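Local coordinates for Lmo2445 protein (PDB 5HZL), which is a secreted internalin-like, calcium-binding leucine-rich repeat protein of Listeria monocytogenes whose precise function is unknown, at residues F136-F141 and D164-M169; P117-P122 and V142-L147; I150-A155 and L175-N180; I185-F190 and L229-P234. One frame throughout, in Å; residues are numbered along the deposited sequence.

Read from the N terminus, the contacts interlock along the leucine-rich repeats. Interaction 2 closes first, bringing 142-147 back onto 117-122. Interaction 1 starts within that loop, at 136-141, and ends beyond it at 164-169, so the two cross; Phe141 and Met169 both pack on Leu147 of interaction 2. Interaction 3 crosses interaction 1 in turn, pairing 150-155 with 175-180 in the parallel sheet, and its Met152 and Leu177 meet Trp166. Interactions 1 and 3, like 2, each close a loop of about one repeat. Interaction 4 follows in series and closes a longer one: 185-190 touches interactions 1 and 3 through Ile189, while 229-234 belongs to the C-terminal domain.

Interaction 1 of 4, residues F136-F141 and D164-M169; sequences FNIPKF and DIWMNM
Trp166 reaches across to Pro139 and Phe141, joining the same kind of loop in successive turns of a leucine-rich repeat solenoid. Both loops lead into strands of the parallel sheet, and they place Phe141 and Trp166 alike: each residue has left-handed backbone angles and sets its ring carbon CG beside its own backbone N, with chi1 at -53°. Equivalent aromatic groups therefore follow one another along the core.

The tight side is built on the indole. Its NE1 donates to Pro139 O at 2.9 Å, with 154° at the hydrogen; the acceptor lies close to the ring plane and the donor in the carbonyl plane, so the bond fixes the rotation of the indole and satisfies its buried N-H. Ile165 CD1 covers the centre of one indole face. Phe141 presents CD2 to the five-membered ring, 3.7 Å from Trp166 CD1, the two rings being inclined at 48°. Met169, a selenomethionine, bends at its selenium, placing SE 5.3 Å from the centroid of the Phe141 ring, obliquely, a Met-aromatic contact. Flexible, polarisable and unbranched, it fits itself to the ring. Ile150 of the sheet backs both Phe141 and Met169.

The outer side is looser. Lys140, whose long chain suits a surface position, starts away from the partner loop and curls back so that NZ comes within 4.2 Å of Ile165 CG2. Asn168 brings ND2 only to 3.7 Å from Lys140 O. Between the two sides, Ile138 touches with one branch, CG2, which sits 3.8 Å from Trp166 CZ2.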
loop_
_atom_site.group_PDB
_atom_site.type_symbol
_atom_site.label_atom_id
_atom_site.label_comp_id
_atom_site.label_asym_id
_atom_site.label_seq_id
_atom_site.Cartn_x
_atom_site.Cartn_y
_atom_site.Cartn_z
ATOM N N PHE A 136 4.351 1.473 -7.383
ATOM C CA PHE A 136 4.658 2.897 -7.136
ATOM C C PHE A 136 3.461 3.787 -6.782
ATOM O O PHE A 136 3.649 4.978 -6.509
ATOM C CB PHE A 136 5.434 3.497 -8.309
ATOM C CG PHE A 136 6.770 2.848 -8.530
ATOM C CD1 PHE A 136 7.827 3.112 -7.665
ATOM C CD2 PHE A 136 6.982 1.994 -9.602
ATOM C CE1 PHE A 136 9.067 2.519 -7.857
ATOM C CE2 PHE A 136 8.221 1.401 -9.802
ATOM C CZ PHE A 136 9.264 1.660 -8.930
ATOM N N ASN A 137 2.252 3.222 -6.754
ATOM C CA ASN A 137 1.042 3.982 -6.424
ATOM C C ASN A 137 0.806 4.135 -4.920
ATOM O O ASN A 137 -0.103 3.534 -4.353
ATOM C CB ASN A 137 -0.171 3.318 -7.069
ATOM C CG ASN A 137 -0.080 3.278 -8.566
ATOM O OD1 ASN A 137 0.347 4.230 -9.197
ATOM N ND2 ASN A 137 -0.507 2.185 -9.144
ATOM N N ILE A 138 1.629 4.963 -4.289
ATOM C CA ILE A 138 1.523 5.225 -2.861
ATOM C C ILE A 138 0.283 6.101 -2.616
ATOM O O ILE A 138 0.188 7.179 -3.195
ATOM C CB ILE A 138 2.738 6.031 -2.350
ATOM C CG1 ILE A 138 4.075 5.451 -2.848
ATOM C CG2 ILE A 138 2.691 6.176 -0.831
ATOM C CD1 ILE A 138 4.342 4.026 -2.449
ATOM N N PRO A 139 -0.678 5.640 -1.780
ATOM C CA PRO A 139 -1.847 6.470 -1.530
ATOM C C PRO A 139 -1.600 7.555 -0.471
ATOM O O PRO A 139 -0.870 7.325 0.487
ATOM C CB PRO A 139 -2.888 5.458 -1.039
ATOM C CG PRO A 139 -2.104 4.388 -0.381
ATOM C CD PRO A 139 -0.815 4.307 -1.147
ATOM N N LYS A 140 -2.222 8.720 -0.663
ATOM C CA LYS A 140 -2.129 9.867 0.256
ATOM C C LYS A 140 -3.334 9.994 1.204
ATOM O O LYS A 140 -3.288 10.757 2.165
ATOM C CB LYS A 140 -1.961 11.171 -0.537
ATOM C CG LYS A 140 -0.644 11.287 -1.294
ATOM C CD LYS A 140 -0.589 12.532 -2.197
ATOM C CE LYS A 140 -0.624 13.890 -1.482
ATOM N NZ LYS A 140 0.555 14.088 -0.584
ATOM N N PHE A 141 -4.403 9.260 0.920
ATOM C CA PHE A 141 -5.629 9.269 1.734
ATOM C C PHE A 141 -6.324 10.640 1.813
ATOM O O PHE A 141 -6.779 11.052 2.888
ATOM C CB PHE A 141 -5.362 8.695 3.133
ATOM C CG PHE A 141 -4.714 7.351 3.104
ATOM C CD1 PHE A 141 -5.474 6.202 2.898
ATOM C CD2 PHE A 141 -3.343 7.225 3.262
ATOM C CE1 PHE A 141 -4.880 4.953 2.856
ATOM C CE2 PHE A 141 -2.738 5.980 3.224
ATOM C CZ PHE A 141 -3.509 4.839 3.021
ATOM N N ASP A 164 7.258 14.551 4.147
ATOM C CA ASP A 164 5.988 15.145 4.631
ATOM C C ASP A 164 4.629 14.450 4.330
ATOM O O ASP A 164 3.576 15.007 4.679
ATOM C CB ASP A 164 5.928 16.664 4.283
ATOM C CG ASP A 164 6.004 16.967 2.778
ATOM O OD1 ASP A 164 5.956 16.043 1.944
ATOM O OD2 ASP A 164 6.113 18.163 2.429
ATOM N N ILE A 165 4.610 13.257 3.731
ATOM C CA ILE A 165 3.298 12.640 3.499
ATOM C C ILE A 165 2.698 12.128 4.808
ATOM O O ILE A 165 3.408 11.857 5.787
ATOM C CB ILE A 165 3.259 11.503 2.443
ATOM C CG1 ILE A 165 3.944 10.220 2.918
ATOM C CG2 ILE A 165 3.823 11.985 1.106
ATOM C CD1 ILE A 165 3.720 9.083 1.942
ATOM N N TRP A 166 1.378 12.002 4.777
ATOM C CA TRP A 166 0.566 11.533 5.879
ATOM C C TRP A 166 0.592 12.450 7.125
ATOM O O TRP A 166 0.480 11.992 8.272
ATOM C CB TRP A 166 0.861 10.053 6.193
ATOM C CG TRP A 166 0.757 9.131 4.978
ATOM C CD1 TRP A 166 -0.221 9.147 4.018
ATOM C CD2 TRP A 166 1.595 8.008 4.668
ATOM N NE1 TRP A 166 -0.003 8.153 3.099
ATOM C CE2 TRP A 166 1.097 7.430 3.479
ATOM C CE3 TRP A 166 2.731 7.445 5.266
ATOM C CZ2 TRP A 166 1.698 6.315 2.879
ATOM C CZ3 TRP A 166 3.325 6.343 4.668
ATOM C CH2 TRP A 166 2.805 5.790 3.483
HETATM N N MSE A 167 0.700 13.755 6.867
HETATM C CA MSE A 167 0.707 14.779 7.914
HETATM C C MSE A 167 -0.583 15.549 7.909
HETATM O O MSE A 167 -0.703 16.596 8.545
HETATM C CB MSE A 167 1.877 15.704 7.648
HETATM C CG MSE A 167 3.188 14.983 7.907
HETATM SE SE MSE A 167 3.357 14.631 9.834
HETATM C CE MSE A 167 3.804 16.449 10.466
ATOM N N ASN A 168 -1.564 15.009 7.196
ATOM C CA ASN A 168 -2.891 15.589 7.057
ATOM C C ASN A 168 -3.970 14.823 7.879
ATOM O O ASN A 168 -5.160 15.067 7.687
ATOM C CB ASN A 168 -3.265 15.567 5.555
ATOM C CG ASN A 168 -3.269 14.138 4.947
ATOM O OD1 ASN A 168 -2.497 13.255 5.365
ATOM N ND2 ASN A 168 -4.136 13.915 3.948
HETATM N N MSE A 169 -3.553 13.915 8.778
HETATM C CA MSE A 169 -4.473 13.084 9.587
HETATM C C MSE A 169 -4.203 13.258 11.064
HETATM O O MSE A 169 -3.461 12.472 11.655
HETATM C CB MSE A 169 -4.248 11.641 9.146
HETATM C CG MSE A 169 -4.908 11.389 7.788
HETATM SE SE MSE A 169 -4.442 9.612 7.073
HETATM C CE MSE A 169 -2.695 10.132 6.324
#

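Interaction 2 of 4, residues P117-P122 and V142-L147; sequences PDANYP and VGMEGL
Asn120 and Gly143 bring their CA atoms within 4.2 Å where two extended loops of neighbouring repeats run alongside one another, and Gly143 O accepts from Tyr121 N at 3.1 Å, the donor standing above the carbonyl plane; Ala119 N bonds Val142 O weakly. Glycine suits this close approach: its phi of 101° is rarely adopted by other residues, and with no CB to run into Ala119 O its CA meets that oxygen at 3.3 Å in a CA-H...O contact. Glu145 folds back onto the backbone two residues earlier, its OE2 taking the Gly143 N-H at 169°, on the syn side but tilted out of the carboxylate plane.

Asp118 receives a weak bond from Val142 N through OD1. On the buried side the selenomethionine Met144 runs beside Tyr121: Met144 CG lies 3.9 Å from Tyr121 CD2, and SE makes a Met-aromatic contact at the ring edge. Flexible and unbranched, Met144 can follow that edge and bend at the selenium, bringing CE against Pro117 O and Ala119 N. The Tyr121 hydroxyl is hydrogen-bonded with Leu96 N.

Met144 also packs on Phe116 and Leu124, joining the loop before strand 126-128 to the one entering strand 149-151.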
loop_
_atom_site.group_PDB
_atom_site.type_symbol
_atom_site.label_atom_id
_atom_site.label_comp_id
_atom_site.label_asym_id
_atom_site.label_seq_id
_atom_site.Cartn_x
_atom_site.Cartn_y
_atom_site.Cartn_z
ATOM N N PRO A 117 -7.678 4.981 -4.436
ATOM C CA PRO A 117 -7.838 6.415 -4.724
ATOM C C PRO A 117 -8.269 7.308 -3.567
ATOM O O PRO A 117 -8.787 6.833 -2.540
ATOM C CB PRO A 117 -8.946 6.428 -5.788
ATOM C CG PRO A 117 -9.829 5.298 -5.371
ATOM C CD PRO A 117 -8.913 4.239 -4.777
ATOM N N ASP A 118 -8.021 8.600 -3.769
ATOM C CA ASP A 118 -8.402 9.627 -2.826
ATOM C C ASP A 118 -9.926 9.641 -2.959
ATOM O O ASP A 118 -10.477 9.705 -4.068
ATOM C CB ASP A 118 -7.749 10.975 -3.172
ATOM C CG ASP A 118 -6.201 10.961 -3.010
ATOM O OD1 ASP A 118 -5.643 10.172 -2.198
ATOM O OD2 ASP A 118 -5.533 11.778 -3.683
ATOM N N ALA A 119 -10.593 9.537 -1.819
ATOM C CA ALA A 119 -12.039 9.465 -1.780
ATOM C C ALA A 119 -12.566 10.090 -0.513
ATOM O O ALA A 119 -11.936 10.017 0.544
ATOM C CB ALA A 119 -12.467 8.011 -1.859
ATOM N N ASN A 120 -13.749 10.667 -0.631
ATOM C CA ASN A 120 -14.385 11.353 0.467
ATOM C C ASN A 120 -15.115 10.440 1.459
ATOM O O ASN A 120 -16.284 10.154 1.286
ATOM C CB ASN A 120 -15.351 12.390 -0.137
ATOM C CG ASN A 120 -15.991 13.282 0.904
ATOM O OD1 ASN A 120 -15.448 13.501 1.995
ATOM N ND2 ASN A 120 -17.146 13.821 0.564
ATOM N N TYR A 121 -14.411 9.992 2.494
ATOM C CA TYR A 121 -14.992 9.146 3.551
ATOM C C TYR A 121 -14.738 9.855 4.895
ATOM O O TYR A 121 -13.745 9.604 5.568
ATOM C CB TYR A 121 -14.408 7.729 3.591
ATOM C CG TYR A 121 -14.515 6.888 2.351
ATOM C CD1 TYR A 121 -15.693 6.253 2.006
ATOM C CD2 TYR A 121 -13.406 6.663 1.556
ATOM C CE1 TYR A 121 -15.773 5.448 0.870
ATOM C CE2 TYR A 121 -13.472 5.861 0.430
ATOM C CZ TYR A 121 -14.653 5.255 0.092
ATOM O OH TYR A 121 -14.676 4.462 -1.028
ATOM N N PRO A 122 -15.642 10.753 5.283
ATOM C CA PRO A 122 -15.493 11.505 6.536
ATOM C C PRO A 122 -15.338 10.659 7.796
ATOM O O PRO A 122 -14.517 10.982 8.656
ATOM C CB PRO A 122 -16.813 12.287 6.635
ATOM C CG PRO A 122 -17.336 12.359 5.251
ATOM C CD PRO A 122 -16.891 11.100 4.575
ATOM N N VAL A 142 -6.394 11.357 0.689
ATOM C CA VAL A 142 -7.077 12.656 0.665
ATOM C C VAL A 142 -8.569 12.318 0.692
ATOM O O VAL A 142 -9.040 11.483 -0.086
ATOM C CB VAL A 142 -6.696 13.567 -0.538
ATOM C CG1 VAL A 142 -7.526 14.849 -0.534
ATOM C CG2 VAL A 142 -5.207 13.909 -0.511
ATOM N N GLY A 143 -9.282 12.973 1.607
ATOM C CA GLY A 143 -10.707 12.745 1.843
ATOM C C GLY A 143 -10.948 11.863 3.075
ATOM O O GLY A 143 -12.082 11.757 3.537
HETATM N N MSE A 144 -9.878 11.259 3.616
HETATM C CA MSE A 144 -9.936 10.366 4.782
HETATM C C MSE A 144 -9.149 10.939 5.944
HETATM O O MSE A 144 -8.440 10.227 6.653
HETATM C CB MSE A 144 -9.363 9.032 4.289
HETATM C CG MSE A 144 -10.330 8.377 3.306
HETATM SE SE MSE A 144 -9.509 6.882 2.330
HETATM C CE MSE A 144 -9.009 7.785 0.657
ATOM N N GLU A 145 -9.298 12.242 6.167
ATOM C CA GLU A 145 -8.586 12.947 7.243
ATOM C C GLU A 145 -8.843 12.432 8.669
ATOM O O GLU A 145 -8.074 12.731 9.581
ATOM C CB GLU A 145 -8.854 14.460 7.180
ATOM C CG GLU A 145 -8.232 15.211 5.986
ATOM C CD GLU A 145 -8.850 14.926 4.610
ATOM O OE1 GLU A 145 -10.070 14.637 4.521
ATOM O OE2 GLU A 145 -8.105 15.034 3.602
ATOM N N GLY A 146 -9.905 11.657 8.855
ATOM C CA GLY A 146 -10.250 11.108 10.162
ATOM C C GLY A 146 -9.615 9.784 10.532
ATOM O O GLY A 146 -9.847 9.301 11.634
ATOM N N LEU A 147 -8.820 9.199 9.629
ATOM C CA LEU A 147 -8.158 7.915 9.894
ATOM C C LEU A 147 -7.362 7.830 11.201
ATOM O O LEU A 147 -6.610 8.749 11.546
ATOM C CB LEU A 147 -7.249 7.520 8.727
ATOM C CG LEU A 147 -7.920 6.961 7.467
ATOM C CD1 LEU A 147 -6.949 6.892 6.295
ATOM C CD2 LEU A 147 -8.534 5.587 7.738
#

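Interaction 3 of 4, residues I150-A155 and L175-N180; sequences INMENA and LILNEN. With CA (calcium ion), chain E.
The Asn180 amide spans the backbone of 152-155: ND2 donates to Met152 O at 2.9 Å in the amide plane, and OD1 accepts from Ala155 N at 3.0 Å with the donor tilted from its carbonyl plane. ND2 also bonds Leu177 O, so three backbone groups of the two segments hold this flat group, with a weak bond from Leu157 N to OD1, as expected for the consensus asparagine of a leucine-rich repeat. The Asn178 amide is turned 45° from the Glu153 carboxylate, and its ND2 reaches Glu153 OE2 at 2.8 Å from above the carboxylate plane.

Upstream the strands pair in parallel through bonds from Ile176 N to Ile150 O and from Met152 N to Ile176 O. Leu175 CD1 lies 3.9 Å from Ile150 CB, and Leu177 CD2 meets Met152 CE; branched aliphatic chains and a flexible selenomethionine fill the interior. On the other face Asn151 OD1 forms an Asx turn with Glu153 N.

Glu153 is stretched out from the backbone, CG trans to N (chi1 -180°), and carries both oxygens to a calcium ion, OE2 at 2.7 Å. The cation probably offsets its negative charge, and Asn178 appears to position the carboxylate for the metal.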
loop_
_atom_site.group_PDB
_atom_site.type_symbol
_atom_site.label_atom_id
_atom_site.label_comp_id
_atom_site.label_asym_id
_atom_site.label_seq_id
_atom_site.Cartn_x
_atom_site.Cartn_y
_atom_site.Cartn_z
ATOM N N ILE A 150 -3.884 2.749 9.922
ATOM C CA ILE A 150 -3.593 2.310 8.567
ATOM C C ILE A 150 -2.637 1.131 8.590
ATOM O O ILE A 150 -1.572 1.191 9.205
ATOM C CB ILE A 150 -2.890 3.436 7.789
ATOM C CG1 ILE A 150 -3.857 4.615 7.596
ATOM C CG2 ILE A 150 -2.370 2.937 6.440
ATOM C CD1 ILE A 150 -3.218 5.832 6.962
ATOM N N ASN A 151 -3.012 0.065 7.900
ATOM C CA ASN A 151 -2.162 -1.101 7.807
ATOM C C ASN A 151 -1.865 -1.354 6.333
ATOM O O ASN A 151 -2.793 -1.595 5.557
ATOM C CB ASN A 151 -2.846 -2.289 8.463
ATOM C CG ASN A 151 -2.003 -3.549 8.456
ATOM O OD1 ASN A 151 -0.877 -3.588 7.985
ATOM N ND2 ASN A 151 -2.568 -4.594 8.981
HETATM N N MSE A 152 -0.579 -1.265 5.966
HETATM C CA MSE A 152 -0.111 -1.516 4.596
HETATM C C MSE A 152 1.103 -2.420 4.659
HETATM O O MSE A 152 2.075 -2.272 3.912
HETATM C CB MSE A 152 0.108 -0.210 3.836
HETATM C CG MSE A 152 -1.202 0.262 3.217
HETATM SE SE MSE A 152 -0.945 1.875 2.105
HETATM C CE MSE A 152 -0.110 3.062 3.436
ATOM N N GLU A 153 1.033 -3.402 5.550
ATOM C CA GLU A 153 2.110 -4.360 5.699
ATOM C C GLU A 153 2.195 -5.241 4.483
ATOM O O GLU A 153 1.183 -5.745 4.020
ATOM C CB GLU A 153 1.859 -5.275 6.904
ATOM C CG GLU A 153 2.944 -6.331 7.157
ATOM C CD GLU A 153 2.679 -7.178 8.383
ATOM O OE1 GLU A 153 1.545 -7.203 8.852
ATOM O OE2 GLU A 153 3.587 -7.845 8.894
ATOM N N ASN A 154 3.404 -5.415 3.965
ATOM C CA ASN A 154 3.647 -6.302 2.840
ATOM C C ASN A 154 2.692 -6.054 1.655
ATOM O O ASN A 154 2.167 -6.984 1.070
ATOM C CB ASN A 154 3.519 -7.732 3.393
ATOM C CG ASN A 154 3.955 -8.802 2.419
ATOM O OD1 ASN A 154 4.694 -8.544 1.463
ATOM N ND2 ASN A 154 3.501 -10.038 2.675
ATOM N N ALA A 155 2.492 -4.789 1.308
ATOM C CA ALA A 155 1.579 -4.381 0.234
ATOM C C ALA A 155 2.247 -3.917 -1.069
ATOM O O ALA A 155 1.606 -3.238 -1.877
ATOM C CB ALA A 155 0.680 -3.259 0.769
ATOM N N LEU A 175 0.376 3.177 12.242
ATOM C CA LEU A 175 0.788 3.132 10.838
ATOM C C LEU A 175 1.743 1.958 10.647
ATOM O O LEU A 175 2.903 2.040 11.032
ATOM C CB LEU A 175 1.458 4.462 10.454
ATOM C CG LEU A 175 1.997 4.627 9.035
ATOM C CD1 LEU A 175 0.865 4.508 8.034
ATOM C CD2 LEU A 175 2.705 5.963 8.895
ATOM N N ILE A 176 1.253 0.878 10.042
ATOM C CA ILE A 176 2.045 -0.333 9.828
ATOM C C ILE A 176 2.523 -0.365 8.375
ATOM O O ILE A 176 1.701 -0.428 7.459
ATOM C CB ILE A 176 1.215 -1.611 10.118
ATOM C CG1 ILE A 176 0.300 -1.459 11.359
ATOM C CG2 ILE A 176 2.122 -2.837 10.200
ATOM C CD1 ILE A 176 0.985 -1.144 12.666
ATOM N N LEU A 177 3.844 -0.330 8.177
ATOM C CA LEU A 177 4.452 -0.330 6.837
ATOM C C LEU A 177 5.611 -1.311 6.631
ATOM O O LEU A 177 6.367 -1.157 5.669
ATOM C CB LEU A 177 4.970 1.077 6.533
ATOM C CG LEU A 177 3.963 2.208 6.404
ATOM C CD1 LEU A 177 4.676 3.545 6.312
ATOM C CD2 LEU A 177 3.101 1.984 5.181
ATOM N N ASN A 178 5.773 -2.303 7.506
ATOM C CA ASN A 178 6.864 -3.262 7.303
ATOM C C ASN A 178 6.680 -4.109 6.046
ATOM O O ASN A 178 5.593 -4.169 5.497
ATOM C CB ASN A 178 7.091 -4.176 8.523
ATOM C CG ASN A 178 5.835 -4.908 8.975
ATOM O OD1 ASN A 178 4.817 -4.284 9.256
ATOM N ND2 ASN A 178 5.919 -6.223 9.109
ATOM N N GLU A 179 7.770 -4.720 5.595
ATOM C CA GLU A 179 7.812 -5.637 4.443
ATOM C C GLU A 179 7.429 -5.067 3.076
ATOM O O GLU A 179 6.918 -5.776 2.208
ATOM C CB GLU A 179 7.016 -6.900 4.784
ATOM C CG GLU A 179 7.574 -7.609 6.013
ATOM C CD GLU A 179 6.683 -8.726 6.503
ATOM O OE1 GLU A 179 5.970 -9.339 5.677
ATOM O OE2 GLU A 179 6.691 -9.004 7.725
ATOM N N ASN A 180 7.710 -3.786 2.886
ATOM C CA ASN A 180 7.443 -3.099 1.630
ATOM C C ASN A 180 8.755 -2.934 0.851
ATOM O O ASN A 180 9.739 -3.570 1.204
ATOM C CB ASN A 180 6.712 -1.792 1.915
ATOM C CG ASN A 180 5.261 -2.017 2.294
ATOM O OD1 ASN A 180 4.524 -2.639 1.550
ATOM N ND2 ASN A 180 4.833 -1.469 3.422
HETATM CA CA CA E . 2.213 -8.707 11.093
HETATM O O HOH W 1 5.475 -5.978 -0.086
#

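Interaction 4 of 4, residues I185-F190 and L229-P234; sequences IPEDIF and LDFIAP. With CA (calcium ion), chain D.
Phe231 drives the tip of its ring between Ile185 and Phe190 where the last leucine-rich repeats meet the C-terminal, E-set-type domain. Phe190 CB lies 3.6 Å from Phe231 CE2, at the ring edge, and Ile185 brings its CG2 branch to 4.0 Å from Phe231 CE1, obliquely. A flat, apolar ring can slip into this narrow seam, and the branched isoleucine offers it two carbons, CG2 and CD1. Phe231 owes its approach to a chi1 of -59°, which leaves CG opposite its carbonyl carbon.

Beside this apolar patch the two acidic side chains cross at about a right angle, their carboxylate planes 45° apart: Glu187 OE1 and Asp230 OD2 are separated by 2.7 Å. Glu187 OE2 binds a calcium ion at 2.6 Å, probably easing the crowding of negative charge. Glu163 shares the ion. Asp230 has been seen as a further ligand of this site, but here its OD2 stays 3.6 Å from the calcium.

The helix beginning at Glu187 directs that side chain to the metal and turns Phe190 CB to Phe231, while the Phe190 ring leads away. Tyr288 stacks on Phe231. Ile185 rests on Phe224, and its backbone N is hydrogen-bonded to Gln227 OE1.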
loop_
_atom_site.group_PDB
_atom_site.type_symbol
_atom_site.label_atom_id
_atom_site.label_comp_id
_atom_site.label_asym_id
_atom_site.label_seq_id
_atom_site.Cartn_x
_atom_site.Cartn_y
_atom_site.Cartn_z
ATOM N N ILE A 185 12.207 7.051 3.868
ATOM C CA ILE A 185 11.417 7.010 5.076
ATOM C C ILE A 185 10.483 8.224 5.179
ATOM O O ILE A 185 10.901 9.352 4.877
ATOM C CB ILE A 185 12.333 7.024 6.328
ATOM C CG1 ILE A 185 13.312 5.845 6.301
ATOM C CG2 ILE A 185 11.522 6.998 7.634
ATOM C CD1 ILE A 185 14.241 5.775 7.506
ATOM N N PRO A 186 9.211 8.000 5.591
ATOM C CA PRO A 186 8.306 9.128 5.830
ATOM C C PRO A 186 8.698 9.695 7.207
ATOM O O PRO A 186 8.075 9.385 8.216
ATOM C CB PRO A 186 6.925 8.478 5.843
ATOM C CG PRO A 186 7.168 7.076 6.254
ATOM C CD PRO A 186 8.527 6.706 5.754
ATOM N N GLU A 187 9.746 10.512 7.227
ATOM C CA GLU A 187 10.269 11.072 8.474
ATOM C C GLU A 187 9.332 11.865 9.363
ATOM O O GLU A 187 9.236 11.575 10.551
ATOM C CB GLU A 187 11.510 11.929 8.218
ATOM C CG GLU A 187 12.711 11.131 7.763
ATOM C CD GLU A 187 13.978 11.956 7.737
ATOM O OE1 GLU A 187 15.055 11.346 7.891
ATOM O OE2 GLU A 187 13.905 13.205 7.593
ATOM N N ASP A 188 8.663 12.865 8.800
ATOM C CA ASP A 188 7.778 13.718 9.597
ATOM C C ASP A 188 6.831 12.968 10.525
ATOM O O ASP A 188 6.825 13.223 11.733
ATOM C CB ASP A 188 6.953 14.672 8.720
ATOM C CG ASP A 188 7.795 15.724 8.010
ATOM O OD1 ASP A 188 9.027 15.585 7.900
ATOM O OD2 ASP A 188 7.188 16.712 7.551
ATOM N N ILE A 189 6.063 12.036 9.961
ATOM C CA ILE A 189 5.082 11.280 10.736
ATOM C C ILE A 189 5.721 10.437 11.850
ATOM O O ILE A 189 5.170 10.388 12.955
ATOM C CB ILE A 189 4.137 10.447 9.827
ATOM C CG1 ILE A 189 2.883 9.992 10.585
ATOM C CG2 ILE A 189 4.866 9.286 9.168
ATOM C CD1 ILE A 189 2.018 11.133 11.093
ATOM N N PHE A 190 6.866 9.794 11.592
ATOM C CA PHE A 190 7.512 9.013 12.653
ATOM C C PHE A 190 8.120 9.886 13.750
ATOM O O PHE A 190 8.138 9.485 14.912
ATOM C CB PHE A 190 8.574 8.040 12.135
ATOM C CG PHE A 190 8.040 6.952 11.253
ATOM C CD1 PHE A 190 6.932 6.198 11.633
ATOM C CD2 PHE A 190 8.700 6.603 10.098
ATOM C CE1 PHE A 190 6.448 5.179 10.831
ATOM C CE2 PHE A 190 8.225 5.574 9.297
ATOM C CZ PHE A 190 7.097 4.859 9.662
ATOM N N LEU A 229 19.736 7.535 10.096
ATOM C CA LEU A 229 20.496 8.249 11.133
ATOM C C LEU A 229 19.641 9.147 12.019
ATOM O O LEU A 229 20.029 9.433 13.142
ATOM C CB LEU A 229 21.655 9.027 10.513
ATOM C CG LEU A 229 22.670 8.127 9.799
ATOM C CD1 LEU A 229 23.730 8.958 9.095
ATOM C CD2 LEU A 229 23.301 7.124 10.757
ATOM N N ASP A 230 18.485 9.581 11.522
ATOM C CA ASP A 230 17.561 10.409 12.307
ATOM C C ASP A 230 16.759 9.556 13.311
ATOM O O ASP A 230 15.881 10.075 14.010
ATOM C CB ASP A 230 16.612 11.181 11.377
ATOM C CG ASP A 230 17.344 12.165 10.467
ATOM O OD1 ASP A 230 18.548 12.413 10.670
ATOM O OD2 ASP A 230 16.709 12.710 9.550
ATOM N N PHE A 231 17.068 8.254 13.359
ATOM C CA PHE A 231 16.424 7.296 14.252
ATOM C C PHE A 231 17.424 6.444 15.052
ATOM O O PHE A 231 16.998 5.721 15.940
ATOM C CB PHE A 231 15.492 6.375 13.439
ATOM C CG PHE A 231 14.404 7.114 12.696
ATOM C CD1 PHE A 231 14.620 7.596 11.405
ATOM C CD2 PHE A 231 13.159 7.341 13.286
ATOM C CE1 PHE A 231 13.628 8.294 10.724
ATOM C CE2 PHE A 231 12.163 8.037 12.603
ATOM C CZ PHE A 231 12.401 8.514 11.323
ATOM N N ILE A 232 18.729 6.537 14.764
ATOM C CA ILE A 232 19.799 5.754 15.458
ATOM C C ILE A 232 21.157 6.494 15.478
ATOM O O ILE A 232 21.226 7.662 15.093
ATOM C CB ILE A 232 19.986 4.361 14.796
ATOM C CG1 ILE A 232 20.160 4.533 13.280
ATOM C CG2 ILE A 232 18.799 3.445 15.075
ATOM C CD1 ILE A 232 20.325 3.253 12.506
ATOM N N ALA A 233 22.227 5.819 15.929
ATOM C CA ALA A 233 23.582 6.420 15.981
ATOM C C ALA A 233 24.712 5.365 16.096
ATOM O O ALA A 233 25.227 5.130 17.195
ATOM C CB ALA A 233 23.670 7.424 17.130
ATOM N N PRO A 234 25.117 4.738 14.962
ATOM C CA PRO A 234 26.186 3.722 15.023
ATOM C C PRO A 234 27.542 4.314 15.365
ATOM O O PRO A 234 28.257 3.733 16.171
ATOM C CB PRO A 234 26.207 3.138 13.606
ATOM C CG PRO A 234 25.693 4.236 12.746
ATOM C CD PRO A 234 24.668 4.966 13.574
HETATM CA CA CA D . 15.765 14.686 6.646
#